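Local coordinates for integron cassette protein (Vibrio cholerae, PDB 3FY6) that is of unknown function, being an integron gene-cassette product of the mobile metagenome that has a novel fold and forms a two-chain assembly, at residues V29-I38 with F81-R89. Sequence-based numbering, arbitrary orientation.
Sequences VELHKDYMEI and FQHAWLEWR
Trp-85 and Arg-89, near the end of helix 77-89, each give a hydrogen bond to a backbone carbonyl in the turn of the beta-hairpin, at His-32 and Lys-33. Trp-85 NE1 reaches His-32 O at 2.9 Å, almost straight (167° at the hydrogen), in the indole plane and nearly end-on to the carbonyl. Arg-89, its chain extended as far as NE, gives that nitrogen to Lys-33 O at 2.7 Å, with a more bent angle of 140° and the donor tilted from the carbonyl plane. Lys-33 CE lies over one face of the guanidinium, and Lys-33 NZ stands 3.6 Å from Arg-89 NH2, two like charges side by side; a long salt bridge from Lys-33 to Asp-34 probably offsets part of that charge, while Arg-89 also makes a cation-pi contact with Tyr-49.

The rest is mostly apolar, though the rim of the Trp-88 ring also lies against the backbone at Leu-31 and His-32. Leu-31 CB sits over the six-membered ring of Trp-88, 3.8 Å from its centroid, and Leu-31 CD2 touches Trp-85 CD1. Selenomethionine Met-36 covers one face of Trp-85: its CB is 3.8 Å from the five-membered ring's centroid, and the bend at chi3 (33°) brings CE back to within 3.6 Å of Trp-85 CE3. SE approaches the same ring obliquely, a Met-aromatic contact. Farther from the turn, Val-29 CG2 meets the edge of the Phe-81 ring at CE2, and Ile-38 CD1 packs on its CD2. Helix 95-114 adds Val-98 against Leu-31 and Trp-88, and Val-105 against Phe-81.

The helix thus lies along one face of the antiparallel sheet, roughly parallel to strand 23-31 and roughly antiparallel to strand 35-40. The chemistry divides accordingly: hydrophobic residues fill the layer between helix and strands, while the indole and guanidinium satisfy two successive carbonyls and fix the turn against the helix's end.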
# COMPACT_ATOMS: atom_id res chain seq x y z
N VAL A 29 -3.45 19.46 -1.18
CA VAL A 29 -3.15 19.36 0.24
C VAL A 29 -3.13 20.75 0.87
O VAL A 29 -2.32 21.59 0.50
CB VAL A 29 -1.78 18.71 0.47
CG1 VAL A 29 -1.56 18.48 1.97
CG2 VAL A 29 -1.69 17.38 -0.28
N GLU A 30 -4.02 20.99 1.82
CA GLU A 30 -4.02 22.25 2.55
C GLU A 30 -3.41 22.05 3.93
O GLU A 30 -3.94 21.30 4.74
CB GLU A 30 -5.45 22.79 2.70
CG GLU A 30 -5.91 23.69 1.58
CD GLU A 30 -7.06 24.59 2.01
OE1 GLU A 30 -7.22 24.81 3.23
OE2 GLU A 30 -7.79 25.09 1.13
N LEU A 31 -2.29 22.72 4.18
CA LEU A 31 -1.62 22.63 5.47
C LEU A 31 -1.95 23.85 6.32
O LEU A 31 -1.71 24.97 5.90
CB LEU A 31 -0.11 22.54 5.29
CG LEU A 31 0.37 21.45 4.35
CD1 LEU A 31 1.87 21.52 4.17
CD2 LEU A 31 -0.03 20.10 4.89
N HIS A 32 -2.48 23.61 7.51
CA HIS A 32 -2.70 24.67 8.49
C HIS A 32 -2.04 24.21 9.77
O HIS A 32 -1.70 23.04 9.92
CB HIS A 32 -4.20 24.87 8.75
CG HIS A 32 -4.98 25.31 7.56
ND1 HIS A 32 -5.34 26.62 7.34
CD2 HIS A 32 -5.49 24.60 6.52
CE1 HIS A 32 -6.03 26.71 6.21
NE2 HIS A 32 -6.13 25.49 5.70
N LYS A 33 -1.88 25.14 10.70
CA LYS A 33 -1.29 24.84 12.00
C LYS A 33 -2.09 23.77 12.75
O LYS A 33 -1.52 22.84 13.31
CB LYS A 33 -1.18 26.13 12.82
CG LYS A 33 -1.12 25.93 14.33
CD LYS A 33 0.25 25.45 14.80
CE LYS A 33 0.58 26.02 16.18
NZ LYS A 33 -0.62 26.06 17.07
N ASP A 34 -3.41 23.90 12.73
CA ASP A 34 -4.28 23.04 13.53
C ASP A 34 -4.80 21.79 12.81
O ASP A 34 -5.29 20.88 13.45
CB ASP A 34 -5.47 23.84 14.05
CG ASP A 34 -5.06 24.93 15.01
OD1 ASP A 34 -4.02 24.75 15.70
OD2 ASP A 34 -5.76 25.96 15.08
N TYR A 35 -4.69 21.75 11.49
CA TYR A 35 -5.23 20.61 10.75
C TYR A 35 -4.67 20.57 9.34
O TYR A 35 -4.14 21.56 8.84
CB TYR A 35 -6.75 20.70 10.69
CG TYR A 35 -7.25 21.85 9.83
CD1 TYR A 35 -7.60 23.07 10.41
CD2 TYR A 35 -7.35 21.73 8.45
CE1 TYR A 35 -8.06 24.13 9.63
CE2 TYR A 35 -7.81 22.78 7.66
CZ TYR A 35 -8.16 23.98 8.26
OH TYR A 35 -8.61 25.02 7.48
N MSE A 36 -4.80 19.42 8.70
CA MSE A 36 -4.46 19.30 7.28
C MSE A 36 -5.66 18.73 6.54
O MSE A 36 -6.37 17.88 7.07
CB MSE A 36 -3.24 18.39 7.08
CG MSE A 36 -2.99 18.00 5.63
SE MSE A 36 -1.60 16.61 5.45
CE MSE A 36 -1.94 15.67 7.08
N GLU A 37 -5.89 19.21 5.32
CA GLU A 37 -6.92 18.64 4.47
C GLU A 37 -6.35 18.19 3.14
O GLU A 37 -5.38 18.76 2.65
CB GLU A 37 -8.07 19.62 4.25
CG GLU A 37 -8.81 19.98 5.52
CD GLU A 37 -10.07 20.79 5.26
OE1 GLU A 37 -10.21 21.36 4.16
OE2 GLU A 37 -10.92 20.86 6.18
N ILE A 38 -6.93 17.14 2.58
CA ILE A 38 -6.54 16.63 1.28
C ILE A 38 -7.80 16.50 0.44
O ILE A 38 -8.74 15.79 0.82
CB ILE A 38 -5.86 15.26 1.38
CG1 ILE A 38 -4.66 15.33 2.33
CG2 ILE A 38 -5.44 14.76 0.00
CD1 ILE A 38 -4.31 13.98 2.96
N PHE A 81 2.13 11.61 4.62
CA PHE A 81 1.55 12.95 4.56
C PHE A 81 1.51 13.56 5.96
O PHE A 81 1.85 14.73 6.15
CB PHE A 81 0.13 12.93 4.00
CG PHE A 81 0.07 12.85 2.50
CD1 PHE A 81 0.70 11.82 1.81
CD2 PHE A 81 -0.67 13.78 1.78
CE1 PHE A 81 0.61 11.74 0.42
CE2 PHE A 81 -0.76 13.71 0.40
CZ PHE A 81 -0.12 12.69 -0.28
N GLN A 82 1.08 12.76 6.93
CA GLN A 82 1.00 13.24 8.31
C GLN A 82 2.37 13.72 8.78
O GLN A 82 2.47 14.76 9.43
CB GLN A 82 0.49 12.13 9.23
CG GLN A 82 0.55 12.48 10.71
CD GLN A 82 0.03 11.35 11.59
OE1 GLN A 82 -1.18 11.11 11.66
NE2 GLN A 82 0.93 10.66 12.26
N HIS A 83 3.41 12.97 8.44
CA HIS A 83 4.74 13.30 8.91
C HIS A 83 5.20 14.64 8.34
O HIS A 83 5.65 15.50 9.07
CB HIS A 83 5.75 12.21 8.56
CG HIS A 83 7.16 12.52 8.99
ND1 HIS A 83 7.50 12.74 10.30
CD2 HIS A 83 8.30 12.66 8.27
CE1 HIS A 83 8.80 12.99 10.38
NE2 HIS A 83 9.30 12.95 9.17
N ALA A 84 5.08 14.80 7.03
CA ALA A 84 5.48 16.05 6.40
C ALA A 84 4.74 17.23 7.04
O ALA A 84 5.34 18.28 7.31
CB ALA A 84 5.22 15.99 4.91
N TRP A 85 3.45 17.04 7.29
CA TRP A 85 2.63 18.09 7.87
C TRP A 85 3.11 18.45 9.27
O TRP A 85 3.29 19.62 9.59
CB TRP A 85 1.15 17.69 7.87
CG TRP A 85 0.29 18.53 8.78
CD1 TRP A 85 0.16 19.89 8.77
CD2 TRP A 85 -0.57 18.05 9.82
NE1 TRP A 85 -0.72 20.29 9.74
CE2 TRP A 85 -1.18 19.18 10.40
CE3 TRP A 85 -0.88 16.78 10.31
CZ2 TRP A 85 -2.09 19.08 11.45
CZ3 TRP A 85 -1.79 16.68 11.35
CH2 TRP A 85 -2.37 17.82 11.92
N LEU A 86 3.32 17.43 10.10
CA LEU A 86 3.75 17.66 11.48
C LEU A 86 5.11 18.35 11.52
O LEU A 86 5.35 19.24 12.33
CB LEU A 86 3.77 16.36 12.28
CG LEU A 86 2.39 15.73 12.53
CD1 LEU A 86 2.53 14.48 13.36
CD2 LEU A 86 1.47 16.73 13.21
N GLU A 87 6.01 17.95 10.63
CA GLU A 87 7.32 18.60 10.57
C GLU A 87 7.22 20.06 10.10
O GLU A 87 7.87 20.94 10.63
CB GLU A 87 8.27 17.79 9.71
CG GLU A 87 8.64 16.46 10.35
CD GLU A 87 9.36 16.66 11.68
OE1 GLU A 87 10.33 17.43 11.73
OE2 GLU A 87 8.94 16.04 12.68
N TRP A 88 6.36 20.30 9.11
CA TRP A 88 6.14 21.65 8.61
C TRP A 88 5.50 22.50 9.69
O TRP A 88 5.80 23.69 9.84
CB TRP A 88 5.23 21.60 7.38
CG TRP A 88 4.68 22.93 6.96
CD1 TRP A 88 5.25 23.81 6.09
CD2 TRP A 88 3.44 23.52 7.38
NE1 TRP A 88 4.45 24.92 5.94
CE2 TRP A 88 3.33 24.77 6.72
CE3 TRP A 88 2.41 23.12 8.24
CZ2 TRP A 88 2.24 25.62 6.90
CZ3 TRP A 88 1.32 23.96 8.41
CH2 TRP A 88 1.24 25.20 7.75
N ARG A 89 4.60 21.88 10.44
CA ARG A 89 3.84 22.55 11.46
C ARG A 89 4.74 23.24 12.49
O ARG A 89 4.51 24.39 12.86
CB ARG A 89 2.94 21.54 12.16
CG ARG A 89 1.94 22.18 13.07
CD ARG A 89 1.13 21.15 13.83
NE ARG A 89 0.42 21.82 14.91
CZ ARG A 89 0.92 21.97 16.13
NH1 ARG A 89 2.12 21.48 16.41
NH2 ARG A 89 0.22 22.60 17.06